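Local coordinates for GTP-binding protein (Sulfolobus solfataricus P2, PDB 2QTF) that hydrolyses GTP, for which it is specific, and associates with the 50S ribosomal subunit, perhaps acting in protein synthesis or ribosome biogenesis, at residues A4-S9 against Y25-I30; F41-D46 against L60-Q65; T277-F282 against E317-E322. All blocks are in the same frame, centred on the assembly; numbering follows the deposited sequence.

Contact 1. Residues A4-S9 against Y25-I30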
loop_
_atom_site.group_PDB
_atom_site.type_symbol
_atom_site.label_atom_id
_atom_site.label_comp_id
_atom_site.label_asym_id
_atom_site.label_seq_id
_atom_site.Cartn_x
_atom_site.Cartn_y
_atom_site.Cartn_z
ATOM N N ALA A 4 -2.412 -6.492 15.553
ATOM C CA ALA A 4 -2.229 -5.092 15.963
ATOM C C ALA A 4 -3.472 -4.647 16.725
ATOM O O ALA A 4 -4.610 -5.091 16.382
ATOM C CB ALA A 4 -2.015 -4.177 14.746
ATOM N N ALA A 5 -3.256 -3.760 17.697
ATOM C CA ALA A 5 -4.324 -2.922 18.253
ATOM C C ALA A 5 -4.269 -1.567 17.487
ATOM O O ALA A 5 -3.198 -0.934 17.488
ATOM C CB ALA A 5 -4.061 -2.648 19.815
ATOM N N LEU A 6 -5.375 -1.138 16.852
ATOM C CA LEU A 6 -5.352 0.090 15.996
ATOM C C LEU A 6 -6.169 1.210 16.680
ATOM O O LEU A 6 -7.323 0.997 17.011
ATOM C CB LEU A 6 -5.915 -0.241 14.602
ATOM C CG LEU A 6 -6.162 0.924 13.623
ATOM C CD1 LEU A 6 -4.819 1.582 13.264
ATOM C CD2 LEU A 6 -6.976 0.361 12.366
ATOM N N PHE A 7 -5.572 2.379 16.877
ATOM C CA PHE A 7 -6.309 3.590 17.204
ATOM C C PHE A 7 -6.457 4.471 16.013
ATOM O O PHE A 7 -5.432 4.885 15.396
ATOM C CB PHE A 7 -5.546 4.378 18.298
ATOM C CG PHE A 7 -5.540 3.671 19.600
ATOM C CD1 PHE A 7 -6.356 4.119 20.639
ATOM C CD2 PHE A 7 -4.821 2.473 19.763
ATOM C CE1 PHE A 7 -6.358 3.438 21.849
ATOM C CE2 PHE A 7 -4.848 1.762 20.964
ATOM C CZ PHE A 7 -5.638 2.272 22.025
ATOM N N VAL A 8 -7.703 4.821 15.686
ATOM C CA VAL A 8 -7.997 5.547 14.436
ATOM C C VAL A 8 -9.359 6.277 14.549
ATOM O O VAL A 8 -10.274 5.725 15.159
ATOM C CB VAL A 8 -8.009 4.530 13.192
ATOM C CG1 VAL A 8 -9.082 3.470 13.338
ATOM C CG2 VAL A 8 -8.159 5.222 11.842
ATOM N N SER A 9 -9.511 7.435 13.923
ATOM C CA SER A 9 -10.834 8.137 13.903
ATOM C C SER A 9 -11.816 7.353 13.004
ATOM O O SER A 9 -11.390 6.559 12.099
ATOM C CB SER A 9 -10.619 9.508 13.288
ATOM O OG SER A 9 -10.385 9.339 11.870
ATOM N N TYR A 25 -0.229 -6.932 8.979
ATOM C CA TYR A 25 -0.770 -7.099 10.371
ATOM C C TYR A 25 -2.237 -7.481 10.262
ATOM O O TYR A 25 -2.923 -7.021 9.356
ATOM C CB TYR A 25 -0.689 -5.800 11.200
ATOM C CG TYR A 25 0.707 -5.418 11.553
ATOM C CD1 TYR A 25 1.328 -5.879 12.713
ATOM C CD2 TYR A 25 1.419 -4.571 10.730
ATOM C CE1 TYR A 25 2.681 -5.488 13.012
ATOM C CE2 TYR A 25 2.759 -4.251 11.008
ATOM C CZ TYR A 25 3.352 -4.662 12.098
ATOM O OH TYR A 25 4.654 -4.224 12.238
ATOM N N LYS A 26 -2.715 -8.316 11.202
ATOM C CA LYS A 26 -4.130 -8.537 11.440
ATOM C C LYS A 26 -4.654 -7.534 12.511
ATOM O O LYS A 26 -4.064 -7.432 13.573
ATOM C CB LYS A 26 -4.311 -9.990 11.952
ATOM C CG LYS A 26 -5.829 -10.332 12.183
ATOM C CD LYS A 26 -6.093 -11.835 12.605
ATOM C CE LYS A 26 -7.658 -12.206 12.463
ATOM N NZ LYS A 26 -7.927 -13.747 12.391
ATOM N N VAL A 27 -5.701 -6.767 12.232
ATOM C CA VAL A 27 -6.196 -5.803 13.202
ATOM C C VAL A 27 -7.055 -6.550 14.167
ATOM O O VAL A 27 -8.113 -7.099 13.747
ATOM C CB VAL A 27 -7.077 -4.781 12.566
ATOM C CG1 VAL A 27 -7.646 -3.785 13.658
ATOM C CG2 VAL A 27 -6.261 -4.003 11.357
ATOM N N THR A 28 -6.602 -6.670 15.409
ATOM C CA THR A 28 -7.411 -7.455 16.352
ATOM C C THR A 28 -8.210 -6.659 17.327
ATOM O O THR A 28 -9.073 -7.229 17.992
ATOM C CB THR A 28 -6.688 -8.582 17.043
ATOM O OG1 THR A 28 -5.552 -8.086 17.757
ATOM C CG2 THR A 28 -6.257 -9.686 16.017
ATOM N N SER A 29 -7.925 -5.366 17.455
ATOM C CA SER A 29 -8.871 -4.493 18.114
ATOM C C SER A 29 -8.711 -3.093 17.604
ATOM O O SER A 29 -7.659 -2.768 17.041
ATOM C CB SER A 29 -8.621 -4.547 19.617
ATOM O OG SER A 29 -7.322 -4.174 19.864
ATOM N N ILE A 30 -9.741 -2.272 17.785
ATOM C CA ILE A 30 -9.823 -0.989 17.161
ATOM C C ILE A 30 -10.448 -0.020 18.158
ATOM O O ILE A 30 -11.507 -0.308 18.752
ATOM C CB ILE A 30 -10.704 -0.988 15.889
ATOM C CG1 ILE A 30 -10.253 -2.057 14.914
ATOM C CG2 ILE A 30 -10.727 0.363 15.209
ATOM C CD1 ILE A 30 -11.181 -2.275 13.670
#
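Val27 turns CG1 anti to its backbone N (chi1 178°), which brings this methyl against CB of Leu6 at 4.1 Å. The two segments are the neighbouring parallel strands of a beta-alpha-beta unit, in which helix 13-22 makes the crossover from strand 2-7 to strand 25-31. That helix packs on the face carrying Val27, Leu6 and Ala4, where Val20 touches both Tyr25 and Val27.

The backbone pairing is parallel but interrupted by a beta bulge. Ala4 pairs with Val27, whereas Ala5 pairs with Ser29, so the strand 25-31 side gains one residue. At the regular end, Ala4 N donates to Lys26 O (2.7 Å). The carbonyl of Ala4 faces the bulge: its oxygen accepts a short bond from Thr28 N (2.7 Å) and a weak one from Ser29 N (3.5 Å), so two successive amides converge on one acceptor. Past the bulge the pairing resumes with a 2.8 Å bond from Leu6 N to Ser29 O.

On the other face the side chain of Ser29 lies beside Ala5; its hydroxyl is buried there without a hydrogen-bonding partner in the model. Strand 59-62 pairs with the opposite edge of strand 2-7, placing Ala4 to Phe7 inside the sheet. Farther along, Val8 and Ile30 lie side by side and point the same way. Ile30 sets CG2 opposite its own backbone N, and from there the methyl comes to 4.0 Å from Val8 CG1.

Contact 2. Residues F41-D46 against L60-Q65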
loop_
_atom_site.group_PDB
_atom_site.type_symbol
_atom_site.label_atom_id
_atom_site.label_comp_id
_atom_site.label_asym_id
_atom_site.label_seq_id
_atom_site.Cartn_x
_atom_site.Cartn_y
_atom_site.Cartn_z
ATOM N N PHE A 41 1.543 9.524 27.105
ATOM C CA PHE A 41 1.421 8.247 26.413
ATOM C C PHE A 41 0.506 8.298 25.231
ATOM O O PHE A 41 0.254 7.268 24.566
ATOM C CB PHE A 41 0.874 7.235 27.407
ATOM C CG PHE A 41 1.763 7.077 28.635
ATOM C CD1 PHE A 41 2.964 6.367 28.556
ATOM C CD2 PHE A 41 1.372 7.677 29.846
ATOM C CE1 PHE A 41 3.842 6.181 29.726
ATOM C CE2 PHE A 41 2.174 7.543 30.982
ATOM C CZ PHE A 41 3.427 6.782 30.949
ATOM N N TYR A 42 -0.067 9.470 25.014
ATOM C CA TYR A 42 -1.065 9.651 23.909
ATOM C C TYR A 42 -2.361 8.853 24.173
ATOM O O TYR A 42 -3.490 9.433 24.409
ATOM C CB TYR A 42 -0.437 9.283 22.474
ATOM C CG TYR A 42 -1.429 9.622 21.388
ATOM C CD1 TYR A 42 -1.619 10.953 21.019
ATOM C CD2 TYR A 42 -2.283 8.714 20.925
ATOM C CE1 TYR A 42 -2.591 11.296 20.108
ATOM C CE2 TYR A 42 -3.281 9.017 19.970
ATOM C CZ TYR A 42 -3.430 10.320 19.607
ATOM O OH TYR A 42 -4.408 10.655 18.722
ATOM N N ILE A 43 -2.266 7.516 24.108
ATOM C CA ILE A 43 -3.403 6.720 24.493
ATOM C C ILE A 43 -3.504 6.682 26.051
ATOM O O ILE A 43 -2.585 7.111 26.710
ATOM C CB ILE A 43 -3.388 5.251 23.899
ATOM C CG1 ILE A 43 -2.225 4.483 24.422
ATOM C CG2 ILE A 43 -3.346 5.342 22.277
ATOM C CD1 ILE A 43 -2.308 2.903 24.109
ATOM N N GLN A 44 -4.584 6.145 26.584
ATOM C CA GLN A 44 -4.774 6.153 28.039
ATOM C C GLN A 44 -3.856 5.127 28.685
ATOM O O GLN A 44 -3.482 4.108 28.061
ATOM C CB GLN A 44 -6.269 5.916 28.373
ATOM C CG GLN A 44 -7.241 7.214 27.992
ATOM C CD GLN A 44 -6.644 8.688 28.188
ATOM O OE1 GLN A 44 -6.114 9.048 29.257
ATOM N NE2 GLN A 44 -6.692 9.520 27.093
ATOM N N TYR A 45 -3.392 5.443 29.910
ATOM C CA TYR A 45 -2.403 4.625 30.531
ATOM C C TYR A 45 -2.896 3.216 30.785
ATOM O O TYR A 45 -2.181 2.251 30.599
ATOM C CB TYR A 45 -2.027 5.318 31.818
ATOM C CG TYR A 45 -0.918 4.649 32.611
ATOM C CD1 TYR A 45 0.414 4.777 32.214
ATOM C CD2 TYR A 45 -1.203 3.945 33.835
ATOM C CE1 TYR A 45 1.417 4.243 32.948
ATOM C CE2 TYR A 45 -0.163 3.356 34.572
ATOM C CZ TYR A 45 1.149 3.556 34.178
ATOM O OH TYR A 45 2.295 3.046 34.814
ATOM N N ASP A 46 -4.141 3.061 31.188
ATOM C CA ASP A 46 -4.639 1.723 31.452
ATOM C C ASP A 46 -4.744 0.885 30.134
ATOM O O ASP A 46 -4.418 -0.296 30.137
ATOM C CB ASP A 46 -6.017 1.727 32.122
ATOM C CG ASP A 46 -7.060 2.596 31.415
ATOM O OD1 ASP A 46 -6.936 3.114 30.280
ATOM O OD2 ASP A 46 -8.136 2.767 32.026
ATOM N N LEU A 60 1.330 -2.015 18.617
ATOM C CA LEU A 60 0.370 -0.894 18.757
ATOM C C LEU A 60 0.465 0.012 17.523
ATOM O O LEU A 60 1.535 0.390 17.153
ATOM C CB LEU A 60 0.736 -0.077 19.993
ATOM C CG LEU A 60 -0.021 1.214 20.242
ATOM C CD1 LEU A 60 -1.534 0.971 20.255
ATOM C CD2 LEU A 60 0.522 1.875 21.591
ATOM N N ILE A 61 -0.660 0.296 16.867
ATOM C CA ILE A 61 -0.619 1.182 15.728
ATOM C C ILE A 61 -1.553 2.365 15.977
ATOM O O ILE A 61 -2.725 2.160 16.275
ATOM C CB ILE A 61 -1.015 0.425 14.384
ATOM C CG1 ILE A 61 -0.028 -0.752 14.166
ATOM C CG2 ILE A 61 -0.965 1.415 13.162
ATOM C CD1 ILE A 61 -0.468 -1.689 13.010
ATOM N N ILE A 62 -1.009 3.571 15.869
ATOM C CA ILE A 62 -1.799 4.786 16.084
ATOM C C ILE A 62 -1.876 5.533 14.763
ATOM O O ILE A 62 -0.870 5.919 14.185
ATOM C CB ILE A 62 -1.206 5.601 17.238
ATOM C CG1 ILE A 62 -1.337 4.783 18.601
ATOM C CG2 ILE A 62 -1.948 6.940 17.320
ATOM C CD1 ILE A 62 -0.386 5.310 19.663
ATOM N N PHE A 63 -3.076 5.668 14.221
ATOM C CA PHE A 63 -3.178 6.319 12.950
ATOM C C PHE A 63 -3.193 7.833 13.093
ATOM O O PHE A 63 -4.206 8.424 12.826
ATOM C CB PHE A 63 -4.382 5.772 12.156
ATOM C CG PHE A 63 -4.243 5.961 10.661
ATOM C CD1 PHE A 63 -3.303 5.230 9.914
ATOM C CD2 PHE A 63 -5.011 6.938 10.003
ATOM C CE1 PHE A 63 -3.197 5.456 8.503
ATOM C CE2 PHE A 63 -4.935 7.149 8.616
ATOM C CZ PHE A 63 -4.043 6.418 7.861
ATOM N N GLU A 64 -2.059 8.430 13.456
ATOM C CA GLU A 64 -1.877 9.868 13.634
ATOM C C GLU A 64 -0.384 10.041 13.552
ATOM O O GLU A 64 0.353 9.054 13.630
ATOM C CB GLU A 64 -2.279 10.274 15.076
ATOM C CG GLU A 64 -3.402 11.315 15.181
ATOM C CD GLU A 64 -3.203 12.584 14.341
ATOM O OE1 GLU A 64 -4.232 13.279 14.127
ATOM O OE2 GLU A 64 -2.060 12.893 13.885
ATOM N N GLN A 65 0.109 11.265 13.546
ATOM C CA GLN A 65 1.496 11.444 13.703
ATOM C C GLN A 65 1.809 11.710 15.172
ATOM O O GLN A 65 1.328 12.743 15.717
ATOM C CB GLN A 65 1.981 12.557 12.755
ATOM C CG GLN A 65 3.475 12.787 12.784
ATOM C CD GLN A 65 3.937 13.852 11.762
ATOM O OE1 GLN A 65 3.245 14.105 10.753
ATOM N NE2 GLN A 65 5.109 14.493 12.039
#
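Tyr42 brings its ring obliquely against Ile62, CE2 coming to 3.6 Å from Ile62 CG2, as the loop leading into helix 45-52 packs over one face of the parallel sheet in the N-terminal domain. The contact has no hydrogen bond across it and rests on apolar side chains. Its tight part is buried and centres on Ile62: CG2 meets the tyrosine ring, while CD1 reaches CG2 of Ile43 at 3.9 Å and also comes near the ring at Tyr42 CD2. Tyr42 and Ile62 run past each other in opposite directions. Ile43 places CG1 between its backbone N and carbonyl carbon (chi1 64°), and the extended chain beyond carries CD1 tip to tip onto CD2 of Leu60. Phe7 of the adjacent strand and Ile51 of helix 45-52 also touch Ile43 and Leu60.

The looser side lies at Glu64, which is partly exposed. Here Tyr42 OH approaches only the aliphatic CG, at 3.7 Å, and the two side chains cross at about a right angle. The tyrosine ring is also held edge-to-face by His70. An alanine at Tyr42 would remove the whole ring and is likely to open a gap beside Ile62 CG2, leaving His70 without its aromatic partner. Beyond CG, the Glu64 chain bends away from the loop, and OE2 accepts a 2.7 Å hydrogen bond from Gln65 N on its anti side.

Contact 3. Residues T277-F282 against E317-E322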
loop_
_atom_site.group_PDB
_atom_site.type_symbol
_atom_site.label_atom_id
_atom_site.label_comp_id
_atom_site.label_asym_id
_atom_site.label_seq_id
_atom_site.Cartn_x
_atom_site.Cartn_y
_atom_site.Cartn_z
ATOM N N THR A 277 -10.911 8.985 -9.559
ATOM C CA THR A 277 -9.930 7.882 -9.231
ATOM C C THR A 277 -9.125 7.432 -10.472
ATOM O O THR A 277 -7.900 7.228 -10.456
ATOM C CB THR A 277 -10.683 6.721 -8.550
ATOM O OG1 THR A 277 -11.330 7.287 -7.418
ATOM C CG2 THR A 277 -9.713 5.681 -7.975
ATOM N N LEU A 278 -9.831 7.285 -11.579
ATOM C CA LEU A 278 -9.176 6.978 -12.857
ATOM C C LEU A 278 -8.314 8.048 -13.313
ATOM O O LEU A 278 -7.218 7.819 -13.757
ATOM C CB LEU A 278 -10.227 6.660 -13.968
ATOM C CG LEU A 278 -10.917 5.291 -14.021
ATOM C CD1 LEU A 278 -11.945 5.400 -15.102
ATOM C CD2 LEU A 278 -9.923 4.181 -14.472
ATOM N N GLN A 279 -8.786 9.286 -13.268
ATOM C CA GLN A 279 -7.856 10.338 -13.680
ATOM C C GLN A 279 -6.614 10.385 -12.791
ATOM O O GLN A 279 -5.536 10.503 -13.328
ATOM C CB GLN A 279 -8.554 11.747 -13.756
ATOM C CG GLN A 279 -9.503 11.895 -14.941
ATOM C CD GLN A 279 -10.477 13.012 -14.704
ATOM O OE1 GLN A 279 -10.714 13.401 -13.531
ATOM N NE2 GLN A 279 -11.095 13.519 -15.817
ATOM N N SER A 280 -6.726 10.264 -11.479
ATOM C CA SER A 280 -5.444 10.231 -10.669
ATOM C C SER A 280 -4.629 9.003 -10.916
ATOM O O SER A 280 -3.422 9.075 -10.852
ATOM C CB SER A 280 -5.641 10.220 -9.101
ATOM O OG SER A 280 -6.669 11.159 -8.786
ATOM N N SER A 281 -5.279 7.823 -11.025
ATOM C CA SER A 281 -4.487 6.543 -11.247
ATOM C C SER A 281 -3.593 6.719 -12.443
ATOM O O SER A 281 -2.372 6.410 -12.409
ATOM C CB SER A 281 -5.428 5.337 -11.454
ATOM O OG SER A 281 -6.196 5.137 -10.290
ATOM N N PHE A 282 -4.177 7.193 -13.550
ATOM C CA PHE A 282 -3.354 7.362 -14.780
ATOM C C PHE A 282 -2.369 8.504 -14.741
ATOM O O PHE A 282 -1.266 8.413 -15.303
ATOM C CB PHE A 282 -4.298 7.466 -16.044
ATOM C CG PHE A 282 -4.932 6.116 -16.443
ATOM C CD1 PHE A 282 -4.104 5.079 -16.905
ATOM C CD2 PHE A 282 -6.278 5.878 -16.248
ATOM C CE1 PHE A 282 -4.628 3.800 -17.236
ATOM C CE2 PHE A 282 -6.816 4.603 -16.570
ATOM C CZ PHE A 282 -5.991 3.581 -17.104
ATOM N N GLU A 317 -14.347 2.185 -19.311
ATOM C CA GLU A 317 -13.645 1.818 -20.501
ATOM C C GLU A 317 -13.390 3.034 -21.390
ATOM O O GLU A 317 -12.293 3.202 -21.875
ATOM C CB GLU A 317 -14.447 0.761 -21.314
ATOM C CG GLU A 317 -13.625 0.417 -22.505
ATOM C CD GLU A 317 -14.212 -0.702 -23.350
ATOM O OE1 GLU A 317 -14.317 -1.826 -22.811
ATOM O OE2 GLU A 317 -14.531 -0.445 -24.556
ATOM N N LYS A 318 -14.414 3.865 -21.625
ATOM C CA LYS A 318 -14.197 5.098 -22.472
ATOM C C LYS A 318 -13.139 5.997 -21.851
ATOM O O LYS A 318 -12.192 6.441 -22.528
ATOM C CB LYS A 318 -15.532 5.841 -22.598
ATOM C CG LYS A 318 -16.538 5.042 -23.537
ATOM C CD LYS A 318 -18.034 5.597 -23.506
ATOM C CE LYS A 318 -18.651 5.468 -24.926
ATOM N NZ LYS A 318 -19.524 6.696 -25.174
ATOM N N LEU A 319 -13.219 6.225 -20.533
ATOM C CA LEU A 319 -12.245 7.174 -19.928
ATOM C C LEU A 319 -10.821 6.636 -19.906
ATOM O O LEU A 319 -9.822 7.360 -20.222
ATOM C CB LEU A 319 -12.744 7.675 -18.571
ATOM C CG LEU A 319 -11.937 8.733 -17.772
ATOM C CD1 LEU A 319 -11.638 10.038 -18.603
ATOM C CD2 LEU A 319 -12.545 9.045 -16.439
ATOM N N SER A 320 -10.679 5.340 -19.559
ATOM C CA SER A 320 -9.360 4.728 -19.518
ATOM C C SER A 320 -8.671 4.855 -20.891
ATOM O O SER A 320 -7.455 5.177 -20.995
ATOM C CB SER A 320 -9.491 3.231 -19.088
ATOM O OG SER A 320 -10.123 3.148 -17.765
ATOM N N LYS A 321 -9.432 4.605 -21.968
ATOM C CA LYS A 321 -8.800 4.690 -23.317
ATOM C C LYS A 321 -8.569 6.133 -23.719
ATOM O O LYS A 321 -7.633 6.407 -24.504
ATOM C CB LYS A 321 -9.630 3.988 -24.418
ATOM C CG LYS A 321 -9.623 2.457 -24.271
ATOM C CD LYS A 321 -10.732 1.706 -25.100
ATOM C CE LYS A 321 -10.494 0.200 -25.028
ATOM N NZ LYS A 321 -11.524 -0.608 -25.797
ATOM N N GLU A 322 -9.377 7.054 -23.205
ATOM C CA GLU A 322 -8.999 8.462 -23.397
ATOM C C GLU A 322 -7.698 8.853 -22.683
ATOM O O GLU A 322 -6.951 9.717 -23.172
ATOM C CB GLU A 322 -10.100 9.384 -22.941
ATOM C CG GLU A 322 -11.251 9.383 -23.924
ATOM C CD GLU A 322 -12.367 10.309 -23.472
ATOM O OE1 GLU A 322 -13.494 10.235 -24.046
ATOM O OE2 GLU A 322 -12.112 11.099 -22.526
#
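Leu319, Ser320 and Leu278 carry most of this interface between two helices flanking the same face of the G domain's mixed sheet. Helix 271-288 and helix 309-323 follow successive strands of this P-loop GTPase fold and run in roughly the same direction, the short segments crossing at -27° with their axes 10.2 Å apart. Their closest backbone pair is Leu278 with Ser320, whose CA atoms are 7.0 Å apart.

Leu319 has the largest share of the buried surface. Its CG stands anti to the backbone N (chi1 -177°), and from there CD2 passes alongside Leu278, 3.9 Å from CD1 and almost as near CB. The two leucines thus slide past one another in opposite directions. CD2 also comes near the aliphatic CG of Gln279, at the exposed border of the interface.

The small side chain of Ser320 lies at the closest backbone approach. Its OG is 3.5 Å from CD2 of Leu278, a van der Waals contact with a methyl; the hydroxyl's hydrogen bond is to the carbonyl oxygen of Val316 in its own helix. This buried polar atom is therefore satisfied although its neighbours across the interface, the Leu278 methyls and the Phe282 ring, are apolar.

Leu278 meets both residues: CD1 lies near Leu319 CD2 and Ser320 OG alike, and CD2 packs against the serine hydroxyl. Val316 and, from strand 260-266, Ile265 also touch it. One turn later Phe282 continues the same stripe of helix 271-288, and Ile327 of strand 327-332 touches both Phe282 and Ser320, tying the helix pair down to the sheet. The phenyl ring presents its edge to the serine, with Ser320 OG near the ring plane and 3.8 Å from CE2.

In the fold
From the N terminus, contact 1 closes first, bringing strand 25-31 back beside strand 2-7 through helix 13-22. Contact 2 then closes the next excursion, through helix 45-52, to strand 59-62 on the opposite edge of strand 2-7. The two loops lie in series, neither nested nor crossed, yet they meet inside one parallel sheet: Phe7 O lies 2.7 Å from Phe63 N, a probable hydrogen bond, and Phe7 CE2 packs on Leu60 CD1. Contact 3 closes much later, after a loop that includes strand 295-300, and joins helix 271-288 to helix 309-323 in the G domain. Its centre lies about 33 Å from that of contact 1 and it touches neither of the others.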